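Local structure of glycinin A3B4 subunit (Glycine max, 2D5F) at residues B[388-393]-B[441-446]; B[64-69]-B[146-151]; B[208-213]-B[223-228]. The protein serves as an 11S seed storage globulin of soybean, a two-cupin subunit that assembles into hexamers and probably stores nitrogen for the seedling. One frame throughout, in Å; residues are numbered along the deposited sequence.

Contact 1 (B[388-393]-B[441-446]); sequences ANSVIY and YVVFKT
V391 and F444 form one of two antiparallel hydrogen-bonded pairs that, with Y393 and V442, stitch strand 390-393 to strand 441-445. V391 N gives to F444 O at 2.8 Å, in the carbonyl plane, and F444 N returns to V391 O; Y393 and V442 repeat the exchange. Beyond the strand ends T446 N reaches N389 O, while N389 N makes a weak bond to T446 OG1. A water joins N389 ND2 to that same hydroxyl, and Q155 of a second subunit binds both side chains, while N389 OD1 takes the backbone N of Q426.

Apolar packing follows the alternation of side chains. On the face of S390, I392, V443 and K445, the CG2 branch of I392 comes up obliquely against Y441 CD2 at 3.4 Å, whereas its CG1 branch runs beside V443, 3.9 Å from V443 CG1. CG of Y441 is wedged between backbone N and carbonyl carbon (chi1 63°), which brings the ring's CD2 side against the isoleucine. S390 OG lies alongside the extended K445 chain, 3.3 Å from K445 CG, and bonds to N385; K445 NZ goes on to Q370. On the other face Y393 CB meets V442 CG1 at 3.9 Å.

Within the cupin sheet, strand 421-424 flanks 390-393, strand 368-374 flanks 441-445, and V442 and F444 pack on strand 67-73 of the other cupin domain.

Contact 2 (B[64-69]-B[146-151]); sequences PYPQMI and LLDTSN
Y65 lays its ring against residues 147-149, where strand 141-147 ends. T149 CG2 sits over one face of the ring, 4.0 Å from its centroid and 16° off the normal, a CH-pi contact. L147 approaches the same ring obliquely, its CB 3.7 Å from Y65 CE2, and L147 CD2 lies near Y65 OH. With CG held between backbone N and carbonyl carbon (chi1 40°), the tyrosine is turned back over this end of the strand. An alanine here would take away the ring and is likely to leave the methyl of T149 and the flank of L147 without their cover, and R161 N without its hydroxyl partner.

Next to the ring, P66 CD lies 3.6 Å from N151 CG, the amide carbon, the two side chains crossing at about a right angle. D148 N bonds P66 O at 3.2 Å, and M68 and L146 exchange backbone bonds as an antiparallel hydrogen-bonded pair.

Farther out, a type I turn from D148 to N151 is braced by N151 ND2 giving to D148 OD2 at 3.1 Å, while N151 OD1 accepts from N153 N, and D148 centres an inverse gamma turn. S150 OG bonds G44 O, tying the turn to the loop before strand 46-52. Q67 OE1 receives R50 NH1, a residue of the carbonate pocket, and also bonds S145 OG.

Chemically, Y65 OH is satisfied by R161 N and Q67 OE1 by R50 and S145, and the bond from R50 is consistent with Q67 steadying an arginine that lines the carbonate pocket.

Contact 3 (B[208-213]-B[223-228]); sequences FSKHFL and TAEKLR
F208 O receives R228 NE at 2.6 Å, the single hydrogen bond between segments 208-213 and 223-228. The donor stands nearly in line with the carbonyl, and the oxygen lies 16° out of the guanidinium plane, at its edge. R228 bends at chi3 (69°), bringing NE round to this oxygen while NH2 turns to its own segment: it meets E225 OE1 at 3.1 Å from the syn side, a salt bridge one helical turn back that fixes the rotation of the guanidinium. Two firm acceptors thus hold the flat group, S206 O adds a weak bond to NH1, and both the guanidinium and the carboxylate probably keep their charges.

The aliphatic part of the arginine also packs. R228 CG is 3.6 Å from L213 CD1, the two side chains crossing at a slant, and R228 CD lies close to K210 N. Deeper between the helices, A224 CB comes within 3.2 Å of K210 O and within 3.9 Å of L213 CB; the short side chain allows this close backbone approach. K210 CB rests over the backbone of E225 at its N, and the lysine chain then passes E225 CB, turning its ammonium to E221 in a salt bridge.

S209 is the N-cap of helix 210-216, its OG accepting from F212 N at 3.2 Å. Around the pair, F208, S209 and F212 pack on a fourth subunit, and K226 NZ bonds N472 O there.

Two short helices, 210-216 and 221-226, joined by a tight connection make a helical hairpin, here set at a subunit interface of the hexamer.

Contacts 1 and 2 are the corresponding strand pairs of the two cupin domains, one from each, with centres 12 Å apart. They meet directly: F444 CE2 lies 3.6 Å from M68 O, F444 CB 3.7 Å from L146 CG, so that the two sheets pack against each other where the domains join. Each lies near a bound ion: the Y441 side chain is about 3 Å from a magnesium ion, the Q67 side chain about 5 Å from a carbonate that marks a pocket but probably came from the crystallisation liquor. Contact 3 stands apart, its centre 31 Å from that of contact 2 and 42 Å from that of contact 1, in an outlying helical hairpin that reaches a neighbouring subunit.

Contact 1 (B[388-393]-B[441-446])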
loop_
_atom_site.group_PDB
_atom_site.type_symbol
_atom_site.label_atom_id
_atom_site.label_comp_id
_atom_site.label_asym_id
_atom_site.label_seq_id
_atom_site.Cartn_x
_atom_site.Cartn_y
_atom_site.Cartn_z
ATOM N N ALA B 388 -10.197 -18.695 5.504
ATOM C CA ALA B 388 -9.190 -19.640 5.044
ATOM C C ALA B 388 -9.498 -21.099 5.313
ATOM O O ALA B 388 -10.166 -21.429 6.286
ATOM C CB ALA B 388 -7.849 -19.294 5.670
ATOM N N ASN B 389 -9.017 -21.964 4.425
ATOM C CA ASN B 389 -9.155 -23.394 4.618
ATOM C C ASN B 389 -8.031 -23.698 5.601
ATOM O O ASN B 389 -7.067 -22.931 5.700
ATOM C CB ASN B 389 -8.910 -24.167 3.320
ATOM C CG ASN B 389 -10.100 -24.152 2.399
ATOM O OD1 ASN B 389 -11.238 -24.262 2.846
ATOM N ND2 ASN B 389 -9.845 -24.039 1.100
ATOM N N SER B 390 -8.135 -24.810 6.317
ATOM C CA SER B 390 -7.107 -25.159 7.287
ATOM C C SER B 390 -6.734 -26.621 7.178
ATOM O O SER B 390 -7.536 -27.438 6.724
ATOM C CB SER B 390 -7.605 -24.888 8.708
ATOM O OG SER B 390 -7.864 -23.516 8.905
ATOM N N VAL B 391 -5.514 -26.943 7.590
ATOM C CA VAL B 391 -5.047 -28.327 7.575
ATOM C C VAL B 391 -4.330 -28.603 8.892
ATOM O O VAL B 391 -3.286 -28.009 9.193
ATOM C CB VAL B 391 -4.076 -28.601 6.409
ATOM C CG1 VAL B 391 -3.757 -30.093 6.348
ATOM C CG2 VAL B 391 -4.691 -28.129 5.095
ATOM N N ILE B 392 -4.910 -29.496 9.681
ATOM C CA ILE B 392 -4.348 -29.861 10.966
ATOM C C ILE B 392 -3.429 -31.064 10.835
ATOM O O ILE B 392 -3.747 -32.027 10.142
ATOM C CB ILE B 392 -5.454 -30.248 11.972
ATOM C CG1 ILE B 392 -6.333 -29.039 12.286
ATOM C CG2 ILE B 392 -4.828 -30.782 13.253
ATOM C CD1 ILE B 392 -7.585 -29.397 13.061
ATOM N N TYR B 393 -2.271 -30.990 11.479
ATOM C CA TYR B 393 -1.346 -32.116 11.499
ATOM C C TYR B 393 -1.035 -32.310 12.979
ATOM O O TYR B 393 -0.514 -31.404 13.628
ATOM C CB TYR B 393 -0.047 -31.827 10.743
ATOM C CG TYR B 393 0.945 -32.966 10.879
ATOM C CD1 TYR B 393 0.832 -34.114 10.096
ATOM C CD2 TYR B 393 1.935 -32.938 11.866
ATOM C CE1 TYR B 393 1.677 -35.215 10.295
ATOM C CE2 TYR B 393 2.787 -34.033 12.076
ATOM C CZ TYR B 393 2.645 -35.170 11.285
ATOM O OH TYR B 393 3.454 -36.263 11.503
ATOM N N TYR B 441 -0.889 -29.957 18.051
ATOM C CA TYR B 441 -0.925 -29.949 16.605
ATOM C C TYR B 441 -0.665 -28.571 16.019
ATOM O O TYR B 441 -0.798 -27.547 16.693
ATOM C CB TYR B 441 -2.280 -30.459 16.098
ATOM C CG TYR B 441 -3.466 -29.605 16.490
ATOM C CD1 TYR B 441 -4.165 -29.838 17.675
ATOM C CD2 TYR B 441 -3.900 -28.568 15.664
ATOM C CE1 TYR B 441 -5.272 -29.062 18.024
ATOM C CE2 TYR B 441 -5.002 -27.788 16.001
ATOM C CZ TYR B 441 -5.685 -28.038 17.176
ATOM O OH TYR B 441 -6.786 -27.272 17.481
ATOM N N VAL B 442 -0.263 -28.560 14.757
ATOM C CA VAL B 442 -0.047 -27.311 14.054
ATOM C C VAL B 442 -1.219 -27.252 13.088
ATOM O O VAL B 442 -1.760 -28.293 12.700
ATOM C CB VAL B 442 1.275 -27.306 13.245
ATOM C CG1 VAL B 442 1.281 -28.443 12.223
ATOM C CG2 VAL B 442 1.432 -25.968 12.530
ATOM N N VAL B 443 -1.633 -26.047 12.723
ATOM C CA VAL B 443 -2.727 -25.893 11.779
ATOM C C VAL B 443 -2.266 -24.922 10.726
ATOM O O VAL B 443 -2.005 -23.763 11.031
ATOM C CB VAL B 443 -3.985 -25.268 12.392
ATOM C CG1 VAL B 443 -5.148 -25.395 11.412
ATOM C CG2 VAL B 443 -4.309 -25.912 13.687
ATOM N N PHE B 444 -2.157 -25.392 9.493
ATOM C CA PHE B 444 -1.755 -24.517 8.410
ATOM C C PHE B 444 -3.034 -23.871 7.875
ATOM O O PHE B 444 -4.058 -24.537 7.740
ATOM C CB PHE B 444 -1.070 -25.318 7.305
ATOM C CG PHE B 444 0.139 -26.095 7.764
ATOM C CD1 PHE B 444 0.051 -27.465 8.006
ATOM C CD2 PHE B 444 1.374 -25.465 7.913
ATOM C CE1 PHE B 444 1.176 -28.200 8.387
ATOM C CE2 PHE B 444 2.510 -26.190 8.296
ATOM C CZ PHE B 444 2.412 -27.559 8.532
ATOM N N LYS B 445 -2.993 -22.575 7.596
ATOM C CA LYS B 445 -4.168 -21.887 7.064
ATOM C C LYS B 445 -3.751 -21.140 5.802
ATOM O O LYS B 445 -2.715 -20.467 5.783
ATOM C CB LYS B 445 -4.748 -20.930 8.111
ATOM C CG LYS B 445 -5.132 -21.645 9.409
ATOM C CD LYS B 445 -5.852 -20.738 10.391
ATOM C CE LYS B 445 -6.147 -21.480 11.688
ATOM N NZ LYS B 445 -6.867 -20.609 12.651
ATOM N N THR B 446 -4.559 -21.270 4.751
ATOM C CA THR B 446 -4.258 -20.655 3.461
ATOM C C THR B 446 -4.582 -19.167 3.282
ATOM O O THR B 446 -5.233 -18.759 2.315
ATOM C CB THR B 446 -4.897 -21.470 2.308
ATOM O OG1 THR B 446 -6.290 -21.672 2.571
ATOM C CG2 THR B 446 -4.213 -22.828 2.190
HETATM O O HOH W 1 -7.253 -23.087 0.172
#

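Contact 2 (B[64-69]-B[146-151])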
loop_
_atom_site.group_PDB
_atom_site.type_symbol
_atom_site.label_atom_id
_atom_site.label_comp_id
_atom_site.label_asym_id
_atom_site.label_seq_id
_atom_site.Cartn_x
_atom_site.Cartn_y
_atom_site.Cartn_z
ATOM N N PRO B 64 7.249 -24.185 -7.684
ATOM C CA PRO B 64 6.496 -22.993 -8.097
ATOM C C PRO B 64 5.370 -22.515 -7.179
ATOM O O PRO B 64 4.389 -21.940 -7.647
ATOM C CB PRO B 64 5.985 -23.383 -9.480
ATOM C CG PRO B 64 5.668 -24.833 -9.294
ATOM C CD PRO B 64 6.869 -25.352 -8.500
ATOM N N TYR B 65 5.510 -22.751 -5.880
ATOM C CA TYR B 65 4.512 -22.309 -4.908
ATOM C C TYR B 65 5.208 -22.257 -3.562
ATOM O O TYR B 65 6.268 -22.842 -3.388
ATOM C CB TYR B 65 3.315 -23.274 -4.849
ATOM C CG TYR B 65 3.703 -24.737 -4.926
ATOM C CD1 TYR B 65 3.661 -25.427 -6.141
ATOM C CD2 TYR B 65 4.156 -25.418 -3.795
ATOM C CE1 TYR B 65 4.063 -26.761 -6.231
ATOM C CE2 TYR B 65 4.563 -26.748 -3.873
ATOM C CZ TYR B 65 4.515 -27.414 -5.095
ATOM O OH TYR B 65 4.939 -28.724 -5.179
ATOM N N PRO B 66 4.643 -21.527 -2.598
ATOM C CA PRO B 66 5.357 -21.517 -1.323
ATOM C C PRO B 66 5.110 -22.774 -0.503
ATOM O O PRO B 66 4.152 -23.510 -0.741
ATOM C CB PRO B 66 4.847 -20.247 -0.644
ATOM C CG PRO B 66 3.496 -20.061 -1.201
ATOM C CD PRO B 66 3.614 -20.473 -2.649
ATOM N N GLN B 67 6.021 -23.036 0.430
ATOM C CA GLN B 67 5.900 -24.175 1.330
ATOM C C GLN B 67 6.058 -23.616 2.733
ATOM O O GLN B 67 6.862 -22.708 2.961
ATOM C CB GLN B 67 7.020 -25.200 1.114
ATOM C CG GLN B 67 7.023 -25.925 -0.216
ATOM C CD GLN B 67 8.184 -26.905 -0.326
ATOM O OE1 GLN B 67 8.309 -27.828 0.481
ATOM N NE2 GLN B 67 9.039 -26.703 -1.322
ATOM N N MET B 68 5.270 -24.134 3.663
ATOM C CA MET B 68 5.393 -23.731 5.055
ATOM C C MET B 68 5.732 -25.037 5.755
ATOM O O MET B 68 4.961 -25.988 5.711
ATOM C CB MET B 68 4.094 -23.162 5.598
ATOM C CG MET B 68 4.197 -22.814 7.070
ATOM S SD MET B 68 2.801 -21.861 7.641
ATOM C CE MET B 68 3.480 -20.227 7.497
ATOM N N ILE B 69 6.900 -25.080 6.382
ATOM C CA ILE B 69 7.368 -26.289 7.040
ATOM C C ILE B 69 7.505 -26.144 8.550
ATOM O O ILE B 69 7.958 -25.113 9.049
ATOM C CB ILE B 69 8.746 -26.684 6.489
ATOM C CG1 ILE B 69 8.715 -26.660 4.961
ATOM C CG2 ILE B 69 9.143 -28.068 6.989
ATOM C CD1 ILE B 69 10.088 -26.739 4.327
ATOM N N LEU B 146 3.764 -28.039 4.264
ATOM C CA LEU B 146 2.486 -27.743 3.646
ATOM C C LEU B 146 2.856 -27.176 2.275
ATOM O O LEU B 146 3.486 -26.115 2.189
ATOM C CB LEU B 146 1.720 -26.692 4.465
ATOM C CG LEU B 146 0.268 -26.361 4.068
ATOM C CD1 LEU B 146 0.210 -25.640 2.709
ATOM C CD2 LEU B 146 -0.545 -27.649 4.028
ATOM N N LEU B 147 2.509 -27.906 1.217
ATOM C CA LEU B 147 2.786 -27.477 -0.153
ATOM C C LEU B 147 1.553 -26.725 -0.661
ATOM O O LEU B 147 0.560 -27.332 -1.055
ATOM C CB LEU B 147 3.078 -28.686 -1.057
ATOM C CG LEU B 147 4.451 -29.385 -0.996
ATOM C CD1 LEU B 147 4.755 -29.857 0.401
ATOM C CD2 LEU B 147 4.460 -30.573 -1.953
ATOM N N ASP B 148 1.621 -25.400 -0.638
ATOM C CA ASP B 148 0.507 -24.563 -1.067
ATOM C C ASP B 148 0.381 -24.501 -2.594
ATOM O O ASP B 148 0.576 -23.449 -3.199
ATOM C CB ASP B 148 0.687 -23.162 -0.469
ATOM C CG ASP B 148 -0.529 -22.269 -0.667
ATOM O OD1 ASP B 148 -1.655 -22.796 -0.816
ATOM O OD2 ASP B 148 -0.356 -21.034 -0.660
ATOM N N THR B 149 0.036 -25.636 -3.200
ATOM C CA THR B 149 -0.110 -25.751 -4.652
ATOM C C THR B 149 -1.141 -24.810 -5.281
ATOM O O THR B 149 -0.970 -24.381 -6.418
ATOM C CB THR B 149 -0.497 -27.190 -5.068
ATOM O OG1 THR B 149 -1.608 -27.631 -4.277
ATOM C CG2 THR B 149 0.672 -28.149 -4.879
ATOM N N SER B 150 -2.209 -24.496 -4.556
ATOM C CA SER B 150 -3.244 -23.624 -5.093
ATOM C C SER B 150 -2.914 -22.139 -4.960
ATOM O O SER B 150 -3.690 -21.292 -5.391
ATOM C CB SER B 150 -4.590 -23.905 -4.412
ATOM O OG SER B 150 -4.577 -23.514 -3.045
ATOM N N ASN B 151 -1.767 -21.823 -4.368
ATOM C CA ASN B 151 -1.378 -20.424 -4.196
ATOM C C ASN B 151 -1.446 -19.659 -5.516
ATOM O O ASN B 151 -1.059 -20.168 -6.563
ATOM C CB ASN B 151 0.032 -20.324 -3.609
ATOM C CG ASN B 151 0.469 -18.883 -3.379
ATOM O OD1 ASN B 151 1.044 -18.245 -4.258
ATOM N ND2 ASN B 151 0.172 -18.363 -2.200
#

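Contact 3 (B[208-213]-B[223-228])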
loop_
_atom_site.group_PDB
_atom_site.type_symbol
_atom_site.label_atom_id
_atom_site.label_comp_id
_atom_site.label_asym_id
_atom_site.label_seq_id
_atom_site.Cartn_x
_atom_site.Cartn_y
_atom_site.Cartn_z
ATOM N N PHE B 208 20.253 -31.144 -19.896
ATOM C CA PHE B 208 21.165 -30.467 -20.812
ATOM C C PHE B 208 22.365 -31.379 -21.083
ATOM O O PHE B 208 22.735 -32.190 -20.236
ATOM C CB PHE B 208 21.662 -29.159 -20.190
ATOM C CG PHE B 208 20.589 -28.124 -20.004
ATOM C CD1 PHE B 208 20.235 -27.276 -21.051
ATOM C CD2 PHE B 208 19.925 -28.002 -18.783
ATOM C CE1 PHE B 208 19.238 -26.318 -20.887
ATOM C CE2 PHE B 208 18.927 -27.050 -18.606
ATOM C CZ PHE B 208 18.581 -26.205 -19.662
ATOM N N SER B 209 22.971 -31.236 -22.257
ATOM C CA SER B 209 24.133 -32.046 -22.620
ATOM C C SER B 209 25.362 -31.525 -21.885
ATOM O O SER B 209 25.461 -30.325 -21.617
ATOM C CB SER B 209 24.383 -31.962 -24.124
ATOM O OG SER B 209 24.839 -30.667 -24.476
ATOM N N LYS B 210 26.306 -32.411 -21.568
ATOM C CA LYS B 210 27.513 -31.981 -20.866
ATOM C C LYS B 210 28.278 -30.947 -21.678
ATOM O O LYS B 210 28.910 -30.051 -21.123
ATOM C CB LYS B 210 28.435 -33.170 -20.551
ATOM C CG LYS B 210 29.019 -33.891 -21.761
ATOM C CD LYS B 210 29.990 -34.998 -21.319
ATOM C CE LYS B 210 30.293 -35.969 -22.453
ATOM N NZ LYS B 210 30.725 -35.247 -23.680
ATOM N N HIS B 211 28.217 -31.070 -22.997
ATOM C CA HIS B 211 28.915 -30.127 -23.853
ATOM C C HIS B 211 28.381 -28.712 -23.664
ATOM O O HIS B 211 29.154 -27.757 -23.552
ATOM C CB HIS B 211 28.769 -30.519 -25.322
ATOM C CG HIS B 211 29.389 -29.537 -26.264
ATOM N ND1 HIS B 211 28.670 -28.888 -27.245
ATOM C CD2 HIS B 211 30.658 -29.069 -26.355
ATOM C CE1 HIS B 211 29.469 -28.061 -27.899
ATOM N NE2 HIS B 211 30.680 -28.152 -27.378
ATOM N N PHE B 212 27.058 -28.580 -23.641
ATOM C CA PHE B 212 26.447 -27.266 -23.476
ATOM C C PHE B 212 26.647 -26.732 -22.063
ATOM O O PHE B 212 26.855 -25.531 -21.874
ATOM C CB PHE B 212 24.955 -27.313 -23.812
ATOM C CG PHE B 212 24.295 -25.962 -23.794
ATOM C CD1 PHE B 212 23.609 -25.522 -22.668
ATOM C CD2 PHE B 212 24.394 -25.115 -24.892
ATOM C CE1 PHE B 212 23.028 -24.252 -22.637
ATOM C CE2 PHE B 212 23.818 -23.844 -24.870
ATOM C CZ PHE B 212 23.134 -23.415 -23.737
ATOM N N LEU B 213 26.587 -27.615 -21.070
ATOM C CA LEU B 213 26.795 -27.177 -19.698
ATOM C C LEU B 213 28.241 -26.727 -19.583
ATOM O O LEU B 213 28.542 -25.734 -18.916
ATOM C CB LEU B 213 26.517 -28.312 -18.706
ATOM C CG LEU B 213 25.047 -28.737 -18.561
ATOM C CD1 LEU B 213 24.917 -29.771 -17.450
ATOM C CD2 LEU B 213 24.176 -27.513 -18.249
ATOM N N THR B 223 33.645 -31.976 -15.456
ATOM C CA THR B 223 32.873 -31.323 -14.405
ATOM C C THR B 223 31.408 -31.251 -14.833
ATOM O O THR B 223 30.508 -31.555 -14.052
ATOM C CB THR B 223 33.388 -29.890 -14.142
ATOM O OG1 THR B 223 34.747 -29.945 -13.694
ATOM C CG2 THR B 223 32.540 -29.195 -13.081
ATOM N N ALA B 224 31.182 -30.866 -16.086
ATOM C CA ALA B 224 29.833 -30.741 -16.627
ATOM C C ALA B 224 29.061 -32.057 -16.595
ATOM O O ALA B 224 27.856 -32.061 -16.341
ATOM C CB ALA B 224 29.886 -30.196 -18.051
ATOM N N GLU B 225 29.740 -33.171 -16.858
ATOM C CA GLU B 225 29.062 -34.461 -16.830
ATOM C C GLU B 225 28.606 -34.770 -15.408
ATOM O O GLU B 225 27.504 -35.276 -15.201
ATOM C CB GLU B 225 29.977 -35.585 -17.336
ATOM C CG GLU B 225 29.365 -36.984 -17.196
ATOM C CD GLU B 225 28.235 -37.267 -18.184
ATOM O OE1 GLU B 225 27.380 -36.384 -18.410
ATOM O OE2 GLU B 225 28.194 -38.392 -18.731
ATOM N N LYS B 226 29.451 -34.464 -14.430
ATOM C CA LYS B 226 29.095 -34.717 -13.038
ATOM C C LYS B 226 27.921 -33.848 -12.614
ATOM O O LYS B 226 27.150 -34.220 -11.731
ATOM C CB LYS B 226 30.290 -34.463 -12.120
ATOM C CG LYS B 226 31.326 -35.577 -12.171
ATOM C CD LYS B 226 32.331 -35.450 -11.049
ATOM C CE LYS B 226 33.097 -36.752 -10.859
ATOM N NZ LYS B 226 33.933 -36.722 -9.627
ATOM N N LEU B 227 27.785 -32.692 -13.255
ATOM C CA LEU B 227 26.688 -31.783 -12.944
ATOM C C LEU B 227 25.352 -32.389 -13.346
ATOM O O LEU B 227 24.301 -31.945 -12.888
ATOM C CB LEU B 227 26.879 -30.447 -13.663
ATOM C CG LEU B 227 27.966 -29.532 -13.098
ATOM C CD1 LEU B 227 27.991 -28.229 -13.890
ATOM C CD2 LEU B 227 27.694 -29.251 -11.626
ATOM N N ARG B 228 25.403 -33.412 -14.196
ATOM C CA ARG B 228 24.202 -34.088 -14.671
ATOM C C ARG B 228 23.836 -35.300 -13.810
ATOM O O ARG B 228 22.814 -35.940 -14.041
ATOM C CB ARG B 228 24.392 -34.526 -16.130
ATOM C CG ARG B 228 24.792 -33.389 -17.062
ATOM C CD ARG B 228 25.041 -33.856 -18.495
ATOM N NE ARG B 228 23.814 -34.272 -19.169
ATOM C CZ ARG B 228 23.518 -35.526 -19.489
ATOM N NH1 ARG B 228 22.373 -35.803 -20.098
ATOM N NH2 ARG B 228 24.366 -36.506 -19.204
#